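Local coordinates for UPF0147 protein MMP1188 (Methanococcus maripaludis S2, PDB 2QZG), which is of unknown function but folds into a compact bundle of four helices and pairs with a second copy of itself, at residues C[54-66]-C[81-93]. Numbering follows the deposited sequence.
Sequences LIVRSATAIQYLD and QIWGIVSELETIK
Leu65 and Leu89 carry the packing between the last two helices of this four-helix bundle, each a knob in a hole of the other helix. The axes of segments 54-66 and 81-90 run nearly antiparallel, at 160°, and come within 9.6 Å. Leu65 sits among Ile82, Ile85, Val86 and Leu89; its CD1 branch reaches CG2 of Ile85 at 3.8 Å, and its CB lies against CG2 of Ile82. Leu89 returns the fit among Ser58, Ala61, Ile62 and Leu65, with CD1 against Ala61 CB at 3.9 Å. The Ile62 side chain runs antiparallel beside it: CG1 meets Leu89 CB at 3.6 Å, while CD1 touches Glu90 CG, these two side chains crossing at about a right angle. Beyond the helical turns, Ile92 lays CG2 on Leu54 CD2 at 3.7 Å and on the hydroxyl of Ser58. That hydroxyl is turned back to its own helix, donating to Leu54 O at 2.8 Å from above the carbonyl plane, which gives this buried group a partner although Ile92 CG2 presses against it. Ala43 of helix 34-46 touches Ala61 and Leu65, Ile26 of helix 12-27 packs on Ile82, and Trp83 and Thr91 hydrogen-bond to Thr91 and Trp83 of the second subunit.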
ATOM      1  N   LEU C  54      18.240  -6.414   2.855  1.00 48.21           N
ATOM      2  CA  LEU C  54      16.830  -5.986   2.800  1.00 47.72           C
ATOM      3  C   LEU C  54      16.032  -6.532   1.616  1.00 47.04           C
ATOM      4  O   LEU C  54      14.875  -6.921   1.787  1.00 46.89           O
ATOM      5  CB  LEU C  54      16.718  -4.459   2.803  1.00 48.48           C
ATOM      6  CG  LEU C  54      16.338  -3.702   4.078  1.00 50.44           C
ATOM      7  CD1 LEU C  54      16.340  -2.195   3.800  1.00 52.62           C
ATOM      8  CD2 LEU C  54      14.974  -4.142   4.537  1.00 50.49           C
ATOM      9  N   ILE C  55      16.644  -6.540   0.430  1.00 46.14           N
ATOM     10  CA  ILE C  55      15.992  -7.037  -0.807  1.00 46.12           C
ATOM     11  C   ILE C  55      15.533  -8.489  -0.658  1.00 45.21           C
ATOM     12  O   ILE C  55      14.395  -8.822  -0.980  1.00 44.89           O
ATOM     13  CB  ILE C  55      16.927  -6.915  -2.055  1.00 46.04           C
ATOM     14  CG1 ILE C  55      17.392  -5.472  -2.263  1.00 46.95           C
ATOM     15  CG2 ILE C  55      16.266  -7.483  -3.340  1.00 46.91           C
ATOM     16  CD1 ILE C  55      16.316  -4.439  -2.130  1.00 47.76           C
ATOM     17  N   VAL C  56      16.420  -9.332  -0.144  1.00 44.88           N
ATOM     18  CA  VAL C  56      16.111 -10.754   0.088  1.00 44.80           C
ATOM     19  C   VAL C  56      15.058 -10.966   1.196  1.00 44.91           C
ATOM     20  O   VAL C  56      14.153 -11.780   1.032  1.00 44.95           O
ATOM     21  CB  VAL C  56      17.386 -11.581   0.327  1.00 44.72           C
ATOM     22  CG1 VAL C  56      17.046 -13.043   0.594  1.00 43.75           C
ATOM     23  CG2 VAL C  56      18.308 -11.473  -0.882  1.00 44.50           C
ATOM     24  N   ARG C  57      15.143 -10.214   2.290  1.00 45.08           N
ATOM     25  CA  ARG C  57      14.150 -10.325   3.365  1.00 45.52           C
ATOM     26  C   ARG C  57      12.744  -9.900   2.902  1.00 45.55           C
ATOM     27  O   ARG C  57      11.733 -10.512   3.291  1.00 46.24           O
ATOM     28  CB  ARG C  57      14.513  -9.428   4.542  1.00 45.88           C
ATOM     29  CG  ARG C  57      15.791  -9.702   5.282  1.00 47.62           C
ATOM     30  CD  ARG C  57      15.837  -8.649   6.365  1.00 51.79           C
ATOM     31  NE  ARG C  57      17.171  -8.357   6.851  1.00 56.39           N
ATOM     32  CZ  ARG C  57      17.625  -7.125   7.070  1.00 59.57           C
ATOM     33  NH1 ARG C  57      16.859  -6.069   6.805  1.00 60.70           N
ATOM     34  NH2 ARG C  57      18.859  -6.950   7.528  1.00 60.64           N
ATOM     35  N   SER C  58      12.688  -8.821   2.123  1.00 44.56           N
ATOM     36  CA  SER C  58      11.426  -8.319   1.559  1.00 44.79           C
ATOM     37  C   SER C  58      10.791  -9.371   0.673  1.00 43.46           C
ATOM     38  O   SER C  58       9.604  -9.658   0.782  1.00 43.59           O
ATOM     39  CB  SER C  58      11.695  -7.064   0.716  1.00 44.13           C
ATOM     40  OG  SER C  58      12.260  -6.073   1.543  1.00 47.38           O
ATOM     41  N   ALA C  59      11.606  -9.933  -0.210  1.00 42.51           N
ATOM     42  CA  ALA C  59      11.186 -10.967  -1.142  1.00 41.88           C
ATOM     43  C   ALA C  59      10.691 -12.217  -0.429  1.00 42.25           C
ATOM     44  O   ALA C  59       9.727 -12.838  -0.865  1.00 42.66           O
ATOM     45  CB  ALA C  59      12.333 -11.324  -2.041  1.00 41.19           C
ATOM     46  N   THR C  60      11.394 -12.607   0.628  1.00 42.10           N
ATOM     47  CA  THR C  60      11.000 -13.748   1.457  1.00 43.26           C
ATOM     48  C   THR C  60       9.624 -13.482   2.084  1.00 43.60           C
ATOM     49  O   THR C  60       8.768 -14.373   2.102  1.00 43.68           O
ATOM     50  CB  THR C  60      12.030 -14.005   2.552  1.00 43.04           C
ATOM     51  OG1 THR C  60      13.324 -14.138   1.940  1.00 42.91           O
ATOM     52  CG2 THR C  60      11.697 -15.282   3.368  1.00 43.85           C
ATOM     53  N   ALA C  61       9.429 -12.265   2.594  1.00 43.25           N
ATOM     54  CA  ALA C  61       8.145 -11.869   3.164  1.00 43.32           C
ATOM     55  C   ALA C  61       7.051 -11.857   2.091  1.00 44.08           C
ATOM     56  O   ALA C  61       5.936 -12.334   2.328  1.00 44.40           O
ATOM     57  CB  ALA C  61       8.267 -10.528   3.809  1.00 43.52           C
ATOM     58  N   ILE C  62       7.380 -11.332   0.907  1.00 43.67           N
ATOM     59  CA  ILE C  62       6.441 -11.327  -0.207  1.00 44.64           C
ATOM     60  C   ILE C  62       6.069 -12.753  -0.552  1.00 44.96           C
ATOM     61  O   ILE C  62       4.900 -13.035  -0.797  1.00 45.36           O
ATOM     62  CB  ILE C  62       7.002 -10.608  -1.460  1.00 44.10           C
ATOM     63  CG1 ILE C  62       7.069  -9.098  -1.219  1.00 43.43           C
ATOM     64  CG2 ILE C  62       6.167 -10.932  -2.686  1.00 43.89           C
ATOM     65  CD1 ILE C  62       7.905  -8.342  -2.273  1.00 44.15           C
ATOM     66  N   GLN C  63       7.070 -13.635  -0.562  1.00 45.37           N
ATOM     67  CA  GLN C  63       6.880 -15.035  -0.932  1.00 46.43           C
ATOM     68  C   GLN C  63       5.882 -15.728  -0.020  1.00 46.33           C
ATOM     69  O   GLN C  63       4.986 -16.408  -0.504  1.00 46.78           O
ATOM     70  CB  GLN C  63       8.209 -15.792  -0.920  1.00 46.62           C
ATOM     71  CG  GLN C  63       8.158 -17.138  -1.600  1.00 48.52           C
ATOM     72  CD  GLN C  63       8.554 -17.069  -3.063  1.00 53.23           C
ATOM     73  OE1 GLN C  63       9.744 -16.934  -3.390  1.00 55.59           O
ATOM     74  NE2 GLN C  63       7.571 -17.195  -3.957  1.00 53.02           N
ATOM     75  N   TYR C  64       6.038 -15.557   1.293  1.00 46.35           N
ATOM     76  CA  TYR C  64       5.060 -16.079   2.265  1.00 46.29           C
ATOM     77  C   TYR C  64       3.634 -15.649   1.934  1.00 46.29           C
ATOM     78  O   TYR C  64       2.713 -16.446   1.983  1.00 46.02           O
ATOM     79  CB  TYR C  64       5.393 -15.636   3.697  1.00 45.69           C
ATOM     80  CG  TYR C  64       6.434 -16.489   4.384  1.00 46.24           C
ATOM     81  CD1 TYR C  64       6.172 -17.829   4.705  1.00 45.83           C
ATOM     82  CD2 TYR C  64       7.685 -15.965   4.715  1.00 45.20           C
ATOM     83  CE1 TYR C  64       7.142 -18.627   5.346  1.00 46.41           C
ATOM     84  CE2 TYR C  64       8.661 -16.757   5.351  1.00 46.04           C
ATOM     85  CZ  TYR C  64       8.381 -18.081   5.661  1.00 45.71           C
ATOM     86  OH  TYR C  64       9.343 -18.857   6.288  1.00 48.52           O
ATOM     87  N   LEU C  65       3.476 -14.379   1.587  1.00 46.74           N
ATOM     88  CA  LEU C  65       2.164 -13.802   1.317  1.00 47.27           C
ATOM     89  C   LEU C  65       1.617 -14.235  -0.032  1.00 47.92           C
ATOM     90  O   LEU C  65       0.419 -14.518  -0.151  1.00 48.75           O
ATOM     91  CB  LEU C  65       2.228 -12.270   1.423  1.00 46.72           C
ATOM     92  CG  LEU C  65       2.497 -11.772   2.849  1.00 46.86           C
ATOM     93  CD1 LEU C  65       2.754 -10.268   2.845  1.00 47.93           C
ATOM     94  CD2 LEU C  65       1.354 -12.147   3.821  1.00 45.61           C
ATOM     95  N   ASP C  66       2.488 -14.310  -1.039  1.00 48.42           N
ATOM     96  CA  ASP C  66       2.081 -14.781  -2.381  1.00 48.96           C
ATOM     97  C   ASP C  66       1.671 -16.247  -2.361  1.00 48.66           C
ATOM     98  O   ASP C  66       0.737 -16.634  -3.046  1.00 48.74           O
ATOM     99  CB  ASP C  66       3.197 -14.591  -3.408  1.00 49.10           C
ATOM    100  CG  ASP C  66       3.293 -13.174  -3.923  1.00 50.91           C
ATOM    101  OD1 ASP C  66       2.490 -12.298  -3.519  1.00 53.33           O
ATOM    102  OD2 ASP C  66       4.188 -12.926  -4.759  1.00 53.96           O
ATOM    103  N   GLN C  81      -5.699  -6.070   2.385  1.00 41.79           N
ATOM    104  CA  GLN C  81      -4.620  -5.736   3.304  1.00 42.78           C
ATOM    105  C   GLN C  81      -3.314  -6.299   2.781  1.00 41.68           C
ATOM    106  O   GLN C  81      -2.311  -5.606   2.785  1.00 42.07           O
ATOM    107  CB  GLN C  81      -4.909  -6.240   4.737  1.00 42.05           C
ATOM    108  CG  GLN C  81      -6.001  -5.428   5.443  1.00 43.76           C
ATOM    109  CD  GLN C  81      -6.530  -6.093   6.713  1.00 45.25           C
ATOM    110  OE1 GLN C  81      -6.145  -7.197   7.058  1.00 46.04           O
ATOM    111  NE2 GLN C  81      -7.457  -5.419   7.388  1.00 49.33           N
ATOM    112  N   ILE C  82      -3.332  -7.547   2.309  1.00 40.49           N
ATOM    113  CA  ILE C  82      -2.116  -8.181   1.801  1.00 39.39           C
ATOM    114  C   ILE C  82      -1.596  -7.521   0.510  1.00 39.07           C
ATOM    115  O   ILE C  82      -0.395  -7.355   0.366  1.00 39.16           O
ATOM    116  CB  ILE C  82      -2.291  -9.684   1.644  1.00 39.90           C
ATOM    117  CG1 ILE C  82      -2.347 -10.331   3.041  1.00 39.29           C
ATOM    118  CG2 ILE C  82      -1.175 -10.301   0.765  1.00 39.79           C
ATOM    119  CD1 ILE C  82      -2.984 -11.651   3.054  1.00 39.85           C
ATOM    120  N   TRP C  83      -2.501  -7.141  -0.393  1.00 37.76           N
ATOM    121  CA  TRP C  83      -2.144  -6.385  -1.598  1.00 37.16           C
ATOM    122  C   TRP C  83      -1.390  -5.088  -1.230  1.00 37.45           C
ATOM    123  O   TRP C  83      -0.325  -4.813  -1.774  1.00 36.60           O
ATOM    124  CB  TRP C  83      -3.368  -6.117  -2.482  1.00 36.64           C
ATOM    125  CG  TRP C  83      -3.101  -5.121  -3.608  1.00 37.32           C
ATOM    126  CD1 TRP C  83      -2.128  -5.206  -4.564  1.00 36.81           C
ATOM    127  CD2 TRP C  83      -3.813  -3.910  -3.870  1.00 36.43           C
ATOM    128  NE1 TRP C  83      -2.197  -4.119  -5.414  1.00 36.32           N
ATOM    129  CE2 TRP C  83      -3.229  -3.315  -5.010  1.00 36.34           C
ATOM    130  CE3 TRP C  83      -4.905  -3.277  -3.263  1.00 38.41           C
ATOM    131  CZ2 TRP C  83      -3.687  -2.108  -5.545  1.00 36.83           C
ATOM    132  CZ3 TRP C  83      -5.371  -2.080  -3.812  1.00 35.44           C
ATOM    133  CH2 TRP C  83      -4.768  -1.519  -4.941  1.00 37.16           C
ATOM    134  N   GLY C  84      -1.891  -4.362  -0.229  1.00 37.75           N
ATOM    135  CA  GLY C  84      -1.206  -3.184   0.273  1.00 38.03           C
ATOM    136  C   GLY C  84       0.170  -3.426   0.884  1.00 38.51           C
ATOM    137  O   GLY C  84       1.084  -2.655   0.612  1.00 38.68           O
ATOM    138  N   ILE C  85       0.308  -4.466   1.719  1.00 37.13           N
ATOM    139  CA  ILE C  85       1.581  -4.871   2.301  1.00 37.62           C
ATOM    140  C   ILE C  85       2.569  -5.332   1.211  1.00 37.64           C
ATOM    141  O   ILE C  85       3.735  -4.949   1.236  1.00 37.56           O
ATOM    142  CB  ILE C  85       1.396  -6.021   3.347  1.00 37.39           C
ATOM    143  CG1 ILE C  85       0.538  -5.561   4.535  1.00 38.58           C
ATOM    144  CG2 ILE C  85       2.754  -6.570   3.796  1.00 39.29           C
ATOM    145  CD1 ILE C  85      -0.109  -6.723   5.334  1.00 38.85           C
ATOM    146  N   VAL C  86       2.115  -6.149   0.258  1.00 37.20           N
ATOM    147  CA  VAL C  86       3.007  -6.605  -0.833  1.00 37.78           C
ATOM    148  C   VAL C  86       3.494  -5.416  -1.660  1.00 38.70           C
ATOM    149  O   VAL C  86       4.690  -5.301  -1.944  1.00 38.99           O
ATOM    150  CB  VAL C  86       2.331  -7.674  -1.727  1.00 38.80           C
ATOM    151  CG1 VAL C  86       3.125  -7.914  -3.054  1.00 38.91           C
ATOM    152  CG2 VAL C  86       2.181  -8.984  -0.935  1.00 38.61           C
ATOM    153  N   SER C  87       2.562  -4.529  -2.026  1.00 37.82           N
ATOM    154  CA  SER C  87       2.881  -3.310  -2.782  1.00 38.00           C
ATOM    155  C   SER C  87       3.982  -2.503  -2.100  1.00 37.55           C
ATOM    156  O   SER C  87       4.908  -2.038  -2.737  1.00 37.16           O
ATOM    157  CB  SER C  87       1.634  -2.446  -2.912  1.00 37.05           C
ATOM    158  OG  SER C  87       0.654  -3.170  -3.614  1.00 38.21           O
ATOM    159  N   GLU C  88       3.828  -2.309  -0.801  1.00 38.00           N
ATOM    160  CA  GLU C  88       4.813  -1.588  -0.009  1.00 38.17           C
ATOM    161  C   GLU C  88       6.139  -2.333   0.105  1.00 38.47           C
ATOM    162  O   GLU C  88       7.192  -1.714  -0.052  1.00 38.10           O
ATOM    163  CB  GLU C  88       4.254  -1.279   1.358  1.00 37.77           C
ATOM    164  CG  GLU C  88       3.089  -0.293   1.341  1.00 39.04           C
ATOM    165  CD  GLU C  88       2.424  -0.218   2.704  1.00 44.47           C
ATOM    166  OE1 GLU C  88       3.012  -0.753   3.648  1.00 43.36           O
ATOM    167  OE2 GLU C  88       1.334   0.373   2.848  1.00 44.97           O
ATOM    168  N   LEU C  89       6.088  -3.649   0.338  1.00 38.51           N
ATOM    169  CA  LEU C  89       7.310  -4.490   0.356  1.00 39.34           C
ATOM    170  C   LEU C  89       8.113  -4.378  -0.930  1.00 40.80           C
ATOM    171  O   LEU C  89       9.343  -4.396  -0.907  1.00 41.08           O
ATOM    172  CB  LEU C  89       6.975  -5.964   0.639  1.00 38.87           C
ATOM    173  CG  LEU C  89       6.757  -6.309   2.111  1.00 39.12           C
ATOM    174  CD1 LEU C  89       6.019  -7.652   2.307  1.00 40.81           C
ATOM    175  CD2 LEU C  89       8.096  -6.329   2.865  1.00 39.05           C
ATOM    176  N   GLU C  90       7.409  -4.238  -2.044  1.00 42.15           N
ATOM    177  CA  GLU C  90       8.035  -4.140  -3.358  1.00 44.50           C
ATOM    178  C   GLU C  90       8.836  -2.851  -3.576  1.00 44.64           C
ATOM    179  O   GLU C  90       9.729  -2.840  -4.404  1.00 45.65           O
ATOM    180  CB  GLU C  90       7.004  -4.404  -4.467  1.00 44.44           C
ATOM    181  CG  GLU C  90       6.534  -5.859  -4.409  1.00 48.90           C
ATOM    182  CD  GLU C  90       5.573  -6.270  -5.496  1.00 53.54           C
ATOM    183  OE1 GLU C  90       4.629  -5.510  -5.818  1.00 55.28           O
ATOM    184  OE2 GLU C  90       5.768  -7.388  -6.021  1.00 57.27           O
ATOM    185  N   THR C  91       8.527  -1.796  -2.815  1.00 45.23           N
ATOM    186  CA  THR C  91       9.241  -0.511  -2.836  1.00 44.99           C
ATOM    187  C   THR C  91      10.500  -0.505  -1.954  1.00 46.50           C
ATOM    188  O   THR C  91      11.273   0.451  -1.967  1.00 46.24           O
ATOM    189  CB  THR C  91       8.350   0.652  -2.321  1.00 44.89           C
ATOM    190  OG1 THR C  91       8.172   0.533  -0.900  1.00 42.01           O
ATOM    191  CG2 THR C  91       6.993   0.666  -3.013  1.00 44.61           C
ATOM    192  N   ILE C  92      10.690  -1.560  -1.174  1.00 47.91           N
ATOM    193  CA  ILE C  92      11.841  -1.671  -0.282  1.00 49.32           C
ATOM    194  C   ILE C  92      13.099  -1.976  -1.116  1.00 50.57           C
ATOM    195  O   ILE C  92      13.342  -3.122  -1.498  1.00 50.90           O
ATOM    196  CB  ILE C  92      11.587  -2.756   0.817  1.00 49.09           C
ATOM    197  CG1 ILE C  92      10.307  -2.448   1.617  1.00 48.89           C
ATOM    198  CG2 ILE C  92      12.799  -2.924   1.737  1.00 50.30           C
ATOM    199  CD1 ILE C  92      10.216  -1.050   2.235  1.00 47.50           C
ATOM    200  N   LYS C  93      13.870  -0.932  -1.418  1.00 51.40           N
ATOM    201  CA  LYS C  93      15.106  -1.059  -2.206  1.00 52.39           C
ATOM    202  C   LYS C  93      16.142   0.002  -1.834  1.00 52.63           C
ATOM    203  O   LYS C  93      15.976   0.730  -0.844  1.00 53.45           O
ATOM    204  CB  LYS C  93      14.813  -1.039  -3.719  1.00 51.98           C
ATOM    205  CG  LYS C  93      14.359   0.283  -4.284  1.00 52.64           C
ATOM    206  CD  LYS C  93      14.397   0.273  -5.815  1.00 53.48           C
ATOM    207  CE  LYS C  93      13.972   1.619  -6.398  1.00 55.50           C
ATOM    208  NZ  LYS C  93      14.521   1.828  -7.770  1.00 55.76           N
TER